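Local coordinates for protein DNA helicase RecQ (Deinococcus radiodurans, PDB 4Q48) that probably couples ATP hydrolysis to 3'-5' translocation along DNA and so unwinds the duplex, with the RecQ catalytic core as the part considered here, at residues A309-P314 against W337-L342; E251-L256 against I289-V294; L264-G269 against N277-F282; N304-A309 against L332-W337. All coordinates share one frame; numbering follows the deposited sequence.

Contact 1 of 4, residues A309-P314 against W337-L342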
loop_
_atom_site.group_PDB
_atom_site.type_symbol
_atom_site.label_atom_id
_atom_site.label_comp_id
_atom_site.label_asym_id
_atom_site.label_seq_id
_atom_site.Cartn_x
_atom_site.Cartn_y
_atom_site.Cartn_z
ATOM N N ALA A 309 4.214 17.762 5.862
ATOM C CA ALA A 309 4.926 17.601 7.113
ATOM C C ALA A 309 4.230 16.619 8.035
ATOM O O ALA A 309 3.033 16.742 8.288
ATOM C CB ALA A 309 5.070 18.948 7.808
ATOM N N HIS A 310 4.993 15.677 8.590
ATOM C CA HIS A 310 4.446 14.795 9.612
ATOM C C HIS A 310 5.089 15.107 10.958
ATOM O O HIS A 310 6.304 14.979 11.118
ATOM C CB HIS A 310 4.650 13.332 9.225
ATOM C CG HIS A 310 3.619 12.814 8.266
ATOM N ND1 HIS A 310 3.807 12.801 6.898
ATOM C CD2 HIS A 310 2.383 12.300 8.482
ATOM C CE1 HIS A 310 2.733 12.293 6.318
ATOM N NE2 HIS A 310 1.858 11.977 7.258
ATOM N N LEU A 311 4.273 15.518 11.926
ATOM C CA LEU A 311 4.802 15.919 13.221
ATOM C C LEU A 311 4.574 14.791 14.217
ATOM O O LEU A 311 4.956 14.874 15.393
ATOM C CB LEU A 311 4.123 17.205 13.680
ATOM C CG LEU A 311 4.753 18.462 13.088
ATOM C CD1 LEU A 311 3.946 19.703 13.448
ATOM C CD2 LEU A 311 6.189 18.616 13.514
ATOM N N ASP A 312 3.955 13.725 13.718
ATOM C CA ASP A 312 3.777 12.490 14.462
ATOM C C ASP A 312 3.848 11.338 13.473
ATOM O O ASP A 312 3.746 11.540 12.256
ATOM C CB ASP A 312 2.430 12.430 15.215
ATOM C CG ASP A 312 2.253 13.543 16.221
ATOM O OD1 ASP A 312 3.074 13.652 17.160
ATOM O OD2 ASP A 312 1.258 14.290 16.084
ATOM N N LEU A 313 4.040 10.131 13.994
ATOM C CA LEU A 313 4.036 8.952 13.153
ATOM C C LEU A 313 2.663 8.731 12.560
ATOM O O LEU A 313 1.653 8.812 13.267
ATOM C CB LEU A 313 4.467 7.734 13.942
ATOM C CG LEU A 313 5.965 7.571 14.116
ATOM C CD1 LEU A 313 6.215 6.295 14.918
ATOM C CD2 LEU A 313 6.639 7.527 12.757
ATOM N N PRO A 314 2.617 8.428 11.259
ATOM C CA PRO A 314 1.357 8.028 10.641
ATOM C C PRO A 314 0.931 6.674 11.195
ATOM O O PRO A 314 1.719 6.071 11.914
ATOM C CB PRO A 314 1.706 7.930 9.163
ATOM C CG PRO A 314 3.104 8.410 9.035
ATOM C CD PRO A 314 3.748 8.283 10.336
ATOM N N TRP A 337 8.450 15.792 4.662
ATOM C CA TRP A 337 9.313 16.050 5.815
ATOM C C TRP A 337 8.643 15.501 7.067
ATOM O O TRP A 337 7.499 15.874 7.374
ATOM C CB TRP A 337 9.522 17.541 5.923
ATOM C CG TRP A 337 10.371 18.102 7.020
ATOM C CD1 TRP A 337 11.656 18.545 6.906
ATOM C CD2 TRP A 337 9.957 18.403 8.366
ATOM N NE1 TRP A 337 12.083 19.079 8.106
ATOM C CE2 TRP A 337 11.061 19.003 9.019
ATOM C CE3 TRP A 337 8.766 18.223 9.082
ATOM C CZ2 TRP A 337 11.015 19.409 10.361
ATOM C CZ3 TRP A 337 8.730 18.614 10.423
ATOM C CH2 TRP A 337 9.847 19.215 11.038
ATOM N N MET A 338 9.315 14.588 7.770
ATOM C CA MET A 338 8.744 13.988 8.984
ATOM C C MET A 338 9.770 13.838 10.114
ATOM O O MET A 338 10.920 13.398 9.927
ATOM C CB MET A 338 8.107 12.626 8.692
ATOM C CG MET A 338 7.732 11.819 9.953
ATOM S SD MET A 338 6.810 10.276 9.673
ATOM C CE MET A 338 8.055 9.210 8.980
ATOM N N VAL A 339 9.318 14.199 11.305
ATOM C CA VAL A 339 10.101 13.976 12.497
ATOM C C VAL A 339 9.287 13.124 13.449
ATOM O O VAL A 339 8.069 13.234 13.546
ATOM C CB VAL A 339 10.520 15.294 13.201
ATOM C CG1 VAL A 339 11.689 15.976 12.470
ATOM C CG2 VAL A 339 9.306 16.216 13.412
ATOM N N TYR A 340 9.988 12.248 14.138
ATOM C CA TYR A 340 9.363 11.400 15.110
ATOM C C TYR A 340 10.440 11.169 16.155
ATOM O O TYR A 340 11.643 11.306 15.872
ATOM C CB TYR A 340 8.873 10.092 14.467
ATOM C CG TYR A 340 9.963 9.062 14.273
ATOM C CD1 TYR A 340 10.933 9.218 13.298
ATOM C CD2 TYR A 340 10.011 7.924 15.073
ATOM C CE1 TYR A 340 11.925 8.272 13.145
ATOM C CE2 TYR A 340 10.988 6.983 14.921
ATOM C CZ TYR A 340 11.938 7.165 13.974
ATOM O OH TYR A 340 12.907 6.221 13.851
ATOM N N GLY A 341 10.022 10.842 17.366
ATOM C CA GLY A 341 10.976 10.558 18.410
ATOM C C GLY A 341 10.687 9.310 19.214
ATOM O O GLY A 341 9.713 8.576 18.965
ATOM N N LEU A 342 11.649 9.014 20.081
ATOM C CA LEU A 342 11.380 8.817 21.501
ATOM C C LEU A 342 10.031 8.238 21.904
ATOM O O LEU A 342 9.755 7.036 21.846
ATOM C CB LEU A 342 11.444 10.203 22.194
ATOM C CG LEU A 342 12.651 11.026 22.631
ATOM C CD1 LEU A 342 13.475 11.532 21.434
ATOM C CD2 LEU A 342 12.118 12.178 23.463
#
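Ala309 and His310 pair in parallel with Trp337 and Met338, and two backbone hydrogen bonds fix the register: His310 N donates to Trp337 O at 2.8 Å, and His310 O accepts from Val339 N at 3.1 Å. His310 thus reaches to the residues before and after its opposite number, Met338, as parallel pairing requires. Past His310 the first segment stops pairing with 337-340, and there the contact is made by side chains. On the face of Ala309 and Trp337, the indole has CG anti to the backbone N (chi1 180°) and CE3 lies 4.0 Å from Ala309 CB, the small methyl leaving room for the ring. Leu311 CD2 comes to the ring's edge, 4.0 Å from Trp337 CZ3, and also lies beside Val339 CG2 at 3.9 Å. On the other face, His310 CB rests on Met338 CG, 3.5 Å away. The unbranched methionine then runs on until its sulfur meets the departing loop, SD being 3.7 Å from Pro314 CD. Leu313 crosses Tyr340, its CD2 3.8 Å from Tyr340 CB. The imidazole of His310 is held by Glu323 of helix 317-324, through NE2. The arrangement is that of two neighbouring strands of a beta-alpha-beta unit (305-310, 317-324, 334-340), near their C-terminal ends in the second RecA-like domain of the helicase.

Contact 2 of 4, residues E251-L256 against I289-V294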
loop_
_atom_site.group_PDB
_atom_site.type_symbol
_atom_site.label_atom_id
_atom_site.label_comp_id
_atom_site.label_asym_id
_atom_site.label_seq_id
_atom_site.Cartn_x
_atom_site.Cartn_y
_atom_site.Cartn_z
ATOM N N GLU A 251 -3.950 23.577 18.145
ATOM C CA GLU A 251 -2.905 24.370 18.770
ATOM C C GLU A 251 -1.774 24.704 17.827
ATOM O O GLU A 251 -1.277 25.826 17.837
ATOM C CB GLU A 251 -2.378 23.667 20.016
ATOM C CG GLU A 251 -3.387 23.719 21.164
ATOM C CD GLU A 251 -2.947 22.925 22.367
ATOM O OE1 GLU A 251 -2.718 21.707 22.217
ATOM O OE2 GLU A 251 -2.845 23.520 23.465
ATOM N N THR A 252 -1.374 23.730 17.017
ATOM C CA THR A 252 -0.371 23.956 15.972
ATOM C C THR A 252 -0.865 25.006 14.967
ATOM O O THR A 252 -0.133 25.942 14.621
ATOM C CB THR A 252 -0.046 22.638 15.216
ATOM O OG1 THR A 252 0.383 21.645 16.159
ATOM C CG2 THR A 252 1.025 22.850 14.149
ATOM N N ALA A 253 -2.125 24.864 14.545
ATOM C CA ALA A 253 -2.718 25.787 13.593
ATOM C C ALA A 253 -2.662 27.207 14.136
ATOM O O ALA A 253 -2.382 28.129 13.381
ATOM C CB ALA A 253 -4.175 25.395 13.262
ATOM N N LYS A 254 -2.902 27.422 15.426
ATOM C CA LYS A 254 -2.876 28.821 15.851
ATOM C C LYS A 254 -1.464 29.243 16.260
ATOM O O LYS A 254 -1.135 30.435 16.246
ATOM C CB LYS A 254 -3.890 29.138 16.956
ATOM C CG LYS A 254 -4.658 30.430 16.552
ATOM C CD LYS A 254 -5.488 31.114 17.638
ATOM C CE LYS A 254 -5.586 32.645 17.402
ATOM N NZ LYS A 254 -5.291 33.072 15.987
ATOM N N TRP A 255 -0.618 28.274 16.582
ATOM C CA TRP A 255 0.790 28.581 16.809
ATOM C C TRP A 255 1.393 29.080 15.507
ATOM O O TRP A 255 2.215 29.996 15.487
ATOM C CB TRP A 255 1.546 27.354 17.331
ATOM C CG TRP A 255 2.973 27.617 17.630
ATOM C CD1 TRP A 255 3.496 28.110 18.784
ATOM C CD2 TRP A 255 4.078 27.359 16.767
ATOM N NE1 TRP A 255 4.866 28.207 18.686
ATOM C CE2 TRP A 255 5.248 27.747 17.455
ATOM C CE3 TRP A 255 4.195 26.840 15.475
ATOM C CZ2 TRP A 255 6.516 27.631 16.895
ATOM C CZ3 TRP A 255 5.454 26.732 14.917
ATOM C CH2 TRP A 255 6.595 27.129 15.625
ATOM N N LEU A 256 0.975 28.474 14.406
ATOM C CA LEU A 256 1.479 28.895 13.117
ATOM C C LEU A 256 0.968 30.293 12.761
ATOM O O LEU A 256 1.759 31.167 12.376
ATOM C CB LEU A 256 1.099 27.886 12.037
ATOM C CG LEU A 256 2.027 26.674 11.971
ATOM C CD1 LEU A 256 1.531 25.685 10.911
ATOM C CD2 LEU A 256 3.465 27.095 11.709
ATOM N N ILE A 289 -1.588 27.032 4.427
ATOM C CA ILE A 289 -1.217 25.759 5.054
ATOM C C ILE A 289 -2.334 25.138 5.888
ATOM O O ILE A 289 -2.831 25.771 6.815
ATOM C CB ILE A 289 -0.020 25.927 5.982
ATOM C CG1 ILE A 289 1.219 26.341 5.181
ATOM C CG2 ILE A 289 0.206 24.652 6.755
ATOM C CD1 ILE A 289 2.430 26.555 6.020
ATOM N N VAL A 290 -2.715 23.897 5.588
ATOM C CA VAL A 290 -3.774 23.234 6.350
ATOM C C VAL A 290 -3.167 22.278 7.387
ATOM O O VAL A 290 -2.206 21.564 7.087
ATOM C CB VAL A 290 -4.737 22.425 5.426
ATOM C CG1 VAL A 290 -5.650 21.521 6.239
ATOM C CG2 VAL A 290 -5.571 23.342 4.549
ATOM N N CYS A 291 -3.681 22.293 8.615
ATOM C CA CYS A 291 -3.305 21.273 9.595
ATOM C C CYS A 291 -4.441 20.291 9.815
ATOM O O CYS A 291 -5.560 20.698 10.155
ATOM C CB CYS A 291 -2.902 21.884 10.932
ATOM S SG CYS A 291 -1.576 23.043 10.848
ATOM N N ALA A 292 -4.141 19.002 9.652
ATOM C CA ALA A 292 -5.159 17.949 9.685
ATOM C C ALA A 292 -4.655 16.668 10.371
ATOM O O ALA A 292 -3.452 16.492 10.561
ATOM C CB ALA A 292 -5.630 17.643 8.268
ATOM N N THR A 293 -5.574 15.759 10.704
ATOM C CA THR A 293 -5.224 14.504 11.384
ATOM C C THR A 293 -5.041 13.369 10.385
ATOM O O THR A 293 -4.010 12.693 10.390
ATOM C CB THR A 293 -6.298 14.091 12.418
ATOM O OG1 THR A 293 -7.600 14.303 11.862
ATOM C CG2 THR A 293 -6.165 14.918 13.679
ATOM N N VAL A 294 -6.084 13.153 9.580
ATOM C CA VAL A 294 -6.133 12.182 8.469
ATOM C C VAL A 294 -7.363 12.564 7.637
ATOM O O VAL A 294 -8.492 12.482 8.137
ATOM C CB VAL A 294 -6.266 10.706 8.943
ATOM C CG1 VAL A 294 -6.882 9.857 7.851
ATOM C CG2 VAL A 294 -4.924 10.129 9.383
#
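Cys291 carries this contact, turning its thiol from strand 289-292 toward the face of helix 251-256 that carries Thr252, Ala253 and Leu256. The two elements run nearly antiparallel, at 158°, with their axes 8.6 Å apart at closest approach. The apolar contacts come first. Cys291 SG sits over the helix backbone at Ala253, 4.0 Å from its CA, the small alanine leaving its backbone near the sulfur. Leu256, one turn on from Thr252, sends CD1 to within 4.1 Å of Cys291 SG, and the same methyl lies 4.5 Å from Ile289 CG2. Thr252 adds its methyl rather than its hydroxyl, CG2 being 4.2 Å from the Cys291 sulfur. The sulfur is therefore approached by three residues spread over about one turn of helix, and Ile289, two places back on the same face of the strand, extends the patch at one end. The polar bonds of the helix include Thr252 OG1 to Ser248 O and Leu256 N to Thr252 O, the latter at 2.8 Å, while Glu251 pairs with Lys247 in a salt bridge. No hydrogen bond links the two segments. Since every touching residue is buried and every contact across is apolar, the helix meets the parallel sheet here by loose apolar packing, without directional bonds across.

Contact 3 of 4, residues L264-G269 against N277-F282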
loop_
_atom_site.group_PDB
_atom_site.type_symbol
_atom_site.label_atom_id
_atom_site.label_comp_id
_atom_site.label_asym_id
_atom_site.label_seq_id
_atom_site.Cartn_x
_atom_site.Cartn_y
_atom_site.Cartn_z
ATOM N N LEU A 264 -4.672 26.888 8.882
ATOM C CA LEU A 264 -6.048 26.571 9.244
ATOM C C LEU A 264 -6.158 25.175 9.830
ATOM O O LEU A 264 -5.416 24.274 9.435
ATOM C CB LEU A 264 -6.975 26.672 8.029
ATOM C CG LEU A 264 -6.931 27.897 7.114
ATOM C CD1 LEU A 264 -7.935 27.727 5.980
ATOM C CD2 LEU A 264 -7.181 29.173 7.887
ATOM N N ALA A 265 -7.115 24.984 10.733
ATOM C CA ALA A 265 -7.349 23.665 11.290
ATOM C C ALA A 265 -8.379 22.931 10.431
ATOM O O ALA A 265 -9.271 23.558 9.855
ATOM C CB ALA A 265 -7.814 23.763 12.738
ATOM N N TYR A 266 -8.246 21.608 10.352
ATOM C CA TYR A 266 -9.109 20.747 9.540
ATOM C C TYR A 266 -9.137 19.372 10.204
ATOM O O TYR A 266 -8.167 18.602 10.102
ATOM C CB TYR A 266 -8.587 20.662 8.110
ATOM C CG TYR A 266 -9.442 19.952 7.074
ATOM C CD1 TYR A 266 -10.587 20.537 6.561
ATOM C CD2 TYR A 266 -9.051 18.721 6.551
ATOM C CE1 TYR A 266 -11.338 19.904 5.582
ATOM C CE2 TYR A 266 -9.792 18.077 5.578
ATOM C CZ TYR A 266 -10.942 18.672 5.098
ATOM O OH TYR A 266 -11.695 18.032 4.129
ATOM N N HIS A 267 -10.231 19.075 10.904
ATOM C CA HIS A 267 -10.362 17.817 11.636
ATOM C C HIS A 267 -11.808 17.320 11.664
ATOM O O HIS A 267 -12.741 18.060 11.337
ATOM C CB HIS A 267 -9.789 17.999 13.059
ATOM C CG HIS A 267 -10.422 19.113 13.831
ATOM N ND1 HIS A 267 -11.696 19.039 14.347
ATOM C CD2 HIS A 267 -9.998 20.378 14.065
ATOM C CE1 HIS A 267 -11.997 20.180 14.940
ATOM N NE2 HIS A 267 -10.986 21.012 14.772
ATOM N N ALA A 268 -11.985 16.074 12.097
ATOM C CA ALA A 268 -13.280 15.402 12.065
ATOM C C ALA A 268 -14.310 16.188 12.869
ATOM O O ALA A 268 -15.523 16.021 12.715
ATOM C CB ALA A 268 -13.149 13.967 12.602
ATOM N N GLY A 269 -13.800 17.049 13.739
ATOM C CA GLY A 269 -14.605 17.767 14.700
ATOM C C GLY A 269 -15.576 18.831 14.240
ATOM O O GLY A 269 -16.609 18.519 13.652
ATOM N N ASN A 277 -15.506 25.228 3.926
ATOM C CA ASN A 277 -14.853 26.539 3.857
ATOM C C ASN A 277 -13.324 26.430 3.831
ATOM O O ASN A 277 -12.653 27.151 3.087
ATOM C CB ASN A 277 -15.316 27.397 5.052
ATOM C CG ASN A 277 -14.571 28.728 5.189
ATOM O OD1 ASN A 277 -13.372 28.766 5.498
ATOM N ND2 ASN A 277 -15.301 29.829 5.021
ATOM N N VAL A 278 -12.777 25.525 4.640
ATOM C CA VAL A 278 -11.333 25.319 4.687
ATOM C C VAL A 278 -10.865 24.694 3.392
ATOM O O VAL A 278 -9.845 25.105 2.851
ATOM C CB VAL A 278 -10.891 24.447 5.878
ATOM C CG1 VAL A 278 -9.423 24.072 5.744
ATOM C CG2 VAL A 278 -11.116 25.193 7.177
ATOM N N GLN A 279 -11.606 23.714 2.884
ATOM C CA GLN A 279 -11.246 23.158 1.591
ATOM C C GLN A 279 -11.105 24.264 0.549
ATOM O O GLN A 279 -10.048 24.396 -0.047
ATOM C CB GLN A 279 -12.276 22.141 1.102
ATOM C CG GLN A 279 -12.383 20.866 1.897
ATOM C CD GLN A 279 -13.002 19.762 1.061
ATOM O OE1 GLN A 279 -12.880 19.764 -0.165
ATOM N NE2 GLN A 279 -13.674 18.817 1.715
ATOM N N GLU A 280 -12.129 25.098 0.384
ATOM C CA GLU A 280 -12.072 26.161 -0.625
ATOM C C GLU A 280 -10.893 27.124 -0.408
ATOM O O GLU A 280 -10.177 27.437 -1.358
ATOM C CB GLU A 280 -13.387 26.965 -0.673
ATOM C CG GLU A 280 -14.590 26.249 -1.330
ATOM C CD GLU A 280 -14.212 25.339 -2.504
ATOM O OE1 GLU A 280 -13.655 25.840 -3.506
ATOM O OE2 GLU A 280 -14.488 24.117 -2.431
ATOM N N ARG A 281 -10.652 27.567 0.821
ATOM C CA ARG A 281 -9.520 28.472 1.022
ATOM C C ARG A 281 -8.196 27.829 0.587
ATOM O O ARG A 281 -7.329 28.486 0.001
ATOM C CB ARG A 281 -9.424 28.934 2.472
ATOM C CG ARG A 281 -10.338 30.080 2.825
ATOM C CD ARG A 281 -9.689 30.941 3.915
ATOM N NE ARG A 281 -8.395 31.480 3.496
ATOM C CZ ARG A 281 -7.534 32.095 4.312
ATOM N NH1 ARG A 281 -7.826 32.243 5.604
ATOM N NH2 ARG A 281 -6.375 32.561 3.845
ATOM N N PHE A 282 -8.055 26.541 0.868
ATOM C CA PHE A 282 -6.889 25.803 0.431
ATOM C C PHE A 282 -6.906 25.667 -1.093
ATOM O O PHE A 282 -5.915 25.955 -1.753
ATOM C CB PHE A 282 -6.843 24.426 1.102
ATOM C CG PHE A 282 -5.513 23.726 0.975
ATOM C CD1 PHE A 282 -4.323 24.401 1.243
ATOM C CD2 PHE A 282 -5.448 22.384 0.615
ATOM C CE1 PHE A 282 -3.101 23.756 1.137
ATOM C CE2 PHE A 282 -4.234 21.735 0.508
ATOM C CZ PHE A 282 -3.054 22.427 0.764
#
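Tyr266 and Leu264 project from one side of strand 264-266 onto helix 277-282, the first strand and the helix of a beta-alpha-beta crossover in the second RecA-like domain. The helix crosses the strand at -130°. Val278 fills the centre: its CG1 is 4.0 Å from Leu264 CD1 and 3.8 Å from Tyr266 CD1. A branched valine, broad but short, suits this place between a leucine and a ring. Leu264 and Val278 slide past one another in opposite directions, whereas the Tyr266 ring crosses the valine obliquely. With CG anti to the backbone N (chi1 -173°), the tyrosine extends out toward Gln279, whose CG lies 3.9 Å from Tyr266 CE1. The amide plane of Gln279 stands 82° from that of the ring. At the other end, Arg281 crosses Leu264 at about a right angle. Arginine suits this partly exposed place, its CB packing on Leu264 CD1 and its NH1 lying 3.9 Å from Leu264 CD2, while NH2 forms salt bridges with Asp262 and Glu285. The second methyl of Val278 meets backbone instead, CG2 lying 3.6 Å from Ala265 O.

Contact 4 of 4, residues N304-A309 against L332-W337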
loop_
_atom_site.group_PDB
_atom_site.type_symbol
_atom_site.label_atom_id
_atom_site.label_comp_id
_atom_site.label_asym_id
_atom_site.label_seq_id
_atom_site.Cartn_x
_atom_site.Cartn_y
_atom_site.Cartn_z
ATOM N N ASN A 304 -1.031 22.174 -6.224
ATOM C CA ASN A 304 -0.058 23.225 -6.037
ATOM C C ASN A 304 0.753 23.013 -4.723
ATOM O O ASN A 304 1.419 23.930 -4.219
ATOM C CB ASN A 304 -0.887 24.532 -6.028
ATOM C CG ASN A 304 -0.069 25.784 -6.178
ATOM O OD1 ASN A 304 0.954 25.813 -6.847
ATOM N ND2 ASN A 304 -0.528 26.843 -5.542
ATOM N N VAL A 305 0.656 21.813 -4.146
ATOM C CA VAL A 305 1.127 21.556 -2.776
ATOM C C VAL A 305 2.632 21.265 -2.661
ATOM O O VAL A 305 3.139 20.245 -3.131
ATOM C CB VAL A 305 0.355 20.369 -2.129
ATOM C CG1 VAL A 305 0.972 19.987 -0.813
ATOM C CG2 VAL A 305 -1.120 20.708 -1.943
ATOM N N ARG A 306 3.324 22.144 -1.949
ATOM C CA ARG A 306 4.776 22.168 -1.953
ATOM C C ARG A 306 5.433 21.315 -0.867
ATOM O O ARG A 306 6.588 20.927 -1.011
ATOM C CB ARG A 306 5.245 23.618 -1.826
ATOM C CG ARG A 306 5.429 24.262 -3.156
ATOM C CD ARG A 306 6.213 23.348 -4.051
ATOM N NE ARG A 306 5.796 23.512 -5.423
ATOM C CZ ARG A 306 5.029 22.655 -6.079
ATOM N NH1 ARG A 306 4.679 21.519 -5.535
ATOM N NH2 ARG A 306 4.679 22.906 -7.321
ATOM N N PHE A 307 4.722 21.039 0.223
ATOM C CA PHE A 307 5.241 20.113 1.217
ATOM C C PHE A 307 4.161 19.382 2.016
ATOM O O PHE A 307 3.018 19.864 2.161
ATOM C CB PHE A 307 6.182 20.836 2.179
ATOM C CG PHE A 307 5.501 21.804 3.135
ATOM C CD1 PHE A 307 5.369 23.149 2.815
ATOM C CD2 PHE A 307 5.081 21.385 4.387
ATOM C CE1 PHE A 307 4.801 24.033 3.700
ATOM C CE2 PHE A 307 4.506 22.281 5.284
ATOM C CZ PHE A 307 4.369 23.604 4.932
ATOM N N VAL A 308 4.528 18.200 2.506
ATOM C CA VAL A 308 3.743 17.530 3.522
ATOM C C VAL A 308 4.623 17.225 4.717
ATOM O O VAL A 308 5.624 16.506 4.608
ATOM C CB VAL A 308 3.088 16.256 3.014
ATOM C CG1 VAL A 308 2.615 15.436 4.179
ATOM C CG2 VAL A 308 1.900 16.616 2.160
ATOM N N ALA A 309 4.214 17.762 5.862
ATOM C CA ALA A 309 4.926 17.601 7.113
ATOM C C ALA A 309 4.230 16.619 8.035
ATOM O O ALA A 309 3.033 16.742 8.288
ATOM C CB ALA A 309 5.070 18.948 7.808
ATOM N N LEU A 332 5.948 19.296 -10.005
ATOM C CA LEU A 332 7.085 20.105 -9.575
ATOM C C LEU A 332 7.681 19.625 -8.223
ATOM O O LEU A 332 7.054 18.817 -7.522
ATOM C CB LEU A 332 6.640 21.564 -9.513
ATOM C CG LEU A 332 6.203 22.162 -10.852
ATOM C CD1 LEU A 332 5.468 23.430 -10.605
ATOM C CD2 LEU A 332 7.429 22.434 -11.692
ATOM N N PRO A 333 8.916 20.076 -7.879
ATOM C CA PRO A 333 9.557 19.584 -6.648
ATOM C C PRO A 333 8.736 19.843 -5.385
ATOM O O PRO A 333 8.218 20.946 -5.195
ATOM C CB PRO A 333 10.866 20.377 -6.588
ATOM C CG PRO A 333 11.179 20.700 -7.993
ATOM C CD PRO A 333 9.823 20.963 -8.631
ATOM N N SER A 334 8.619 18.835 -4.536
ATOM C CA SER A 334 7.965 19.008 -3.265
ATOM C C SER A 334 8.694 18.144 -2.265
ATOM O O SER A 334 9.388 17.207 -2.655
ATOM C CB SER A 334 6.490 18.644 -3.351
ATOM O OG SER A 334 5.833 19.516 -4.242
ATOM N N THR A 335 8.569 18.486 -0.986
ATOM C CA THR A 335 9.260 17.777 0.080
ATOM C C THR A 335 8.278 17.071 0.993
ATOM O O THR A 335 7.272 17.651 1.395
ATOM C CB THR A 335 10.079 18.711 0.983
ATOM O OG1 THR A 335 10.819 19.679 0.215
ATOM C CG2 THR A 335 10.976 17.880 1.913
ATOM N N ALA A 336 8.561 15.825 1.331
ATOM C CA ALA A 336 7.847 15.194 2.418
ATOM C C ALA A 336 8.827 15.149 3.556
ATOM O O ALA A 336 9.916 14.597 3.407
ATOM C CB ALA A 336 7.351 13.830 2.041
ATOM N N TRP A 337 8.450 15.792 4.662
ATOM C CA TRP A 337 9.313 16.050 5.815
ATOM C C TRP A 337 8.643 15.501 7.067
ATOM O O TRP A 337 7.499 15.874 7.374
ATOM C CB TRP A 337 9.522 17.541 5.923
ATOM C CG TRP A 337 10.371 18.102 7.020
ATOM C CD1 TRP A 337 11.656 18.545 6.906
ATOM C CD2 TRP A 337 9.957 18.403 8.366
ATOM N NE1 TRP A 337 12.083 19.079 8.106
ATOM C CE2 TRP A 337 11.061 19.003 9.019
ATOM C CE3 TRP A 337 8.766 18.223 9.082
ATOM C CZ2 TRP A 337 11.015 19.409 10.361
ATOM C CZ3 TRP A 337 8.730 18.614 10.423
ATOM C CH2 TRP A 337 9.847 19.215 11.038
#
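Leu332 meets Arg306 just ahead of the point where strands 305-309 and 334-337, neighbours in the beta-alpha-beta unit of the second RecA-like domain, begin to pair in parallel, their axes 7° apart. Its side chain crosses that of Arg306 obliquely, CD1 lying 3.4 Å from NH2. The arginine, bent at its second and third torsions, folds back along the second segment, and its NH2 forms a salt bridge with Asp330. Pro333 turns its carbonyl over one face of the guanidinium, O being 3.7 Å from Arg306 CZ. Ser334, small and polar, lies beside the same arginine and brings OG to 3.0 Å from Val305 O. Thr335 begins the regular pairing and serves it twice: its N donates to Arg306 O at 3.1 Å, and its O accepts from Val308 N at 3.0 Å. Its beta-branched side chain, on the face of Phe307, bonds to His234 through OG1. Ala336 lies on the opposite face with Val308, and its methyl touches Ile212 and Tyr214 of the neighbouring strand 212-218. This residue is also near the zinc-binding domain, its side chain about 12 Å from the zinc ion. Trp337, on the face of Thr335, ends the segment with a nearly straight bond, N to Val308 O at 2.9 Å and 170° at the hydrogen.

Overall arrangement
Along the chain, helix 246-258 comes first, and contact 2 seats it on strand 289-292, closing a loop of 32 residues. Contact 3 nests inside that loop, joining strand 263-266 to helix 272-284, and the two touch where Leu264 pairs with Ile289 and Cys291. Strand 305-310 follows and makes contacts 4 and 1 in turn with strand 334-340; these cross in the sequence and share Ala309 and Trp337. Packing links the groups: Ile289 meets Phe307, and Phe282 meets Val305. All four reach one six-stranded parallel sheet, contacts 2 and 3 toward its 263-266 edge, with helices on opposite faces, and contacts 1 and 4 toward its 212-218 edge, the zinc site lying nearby.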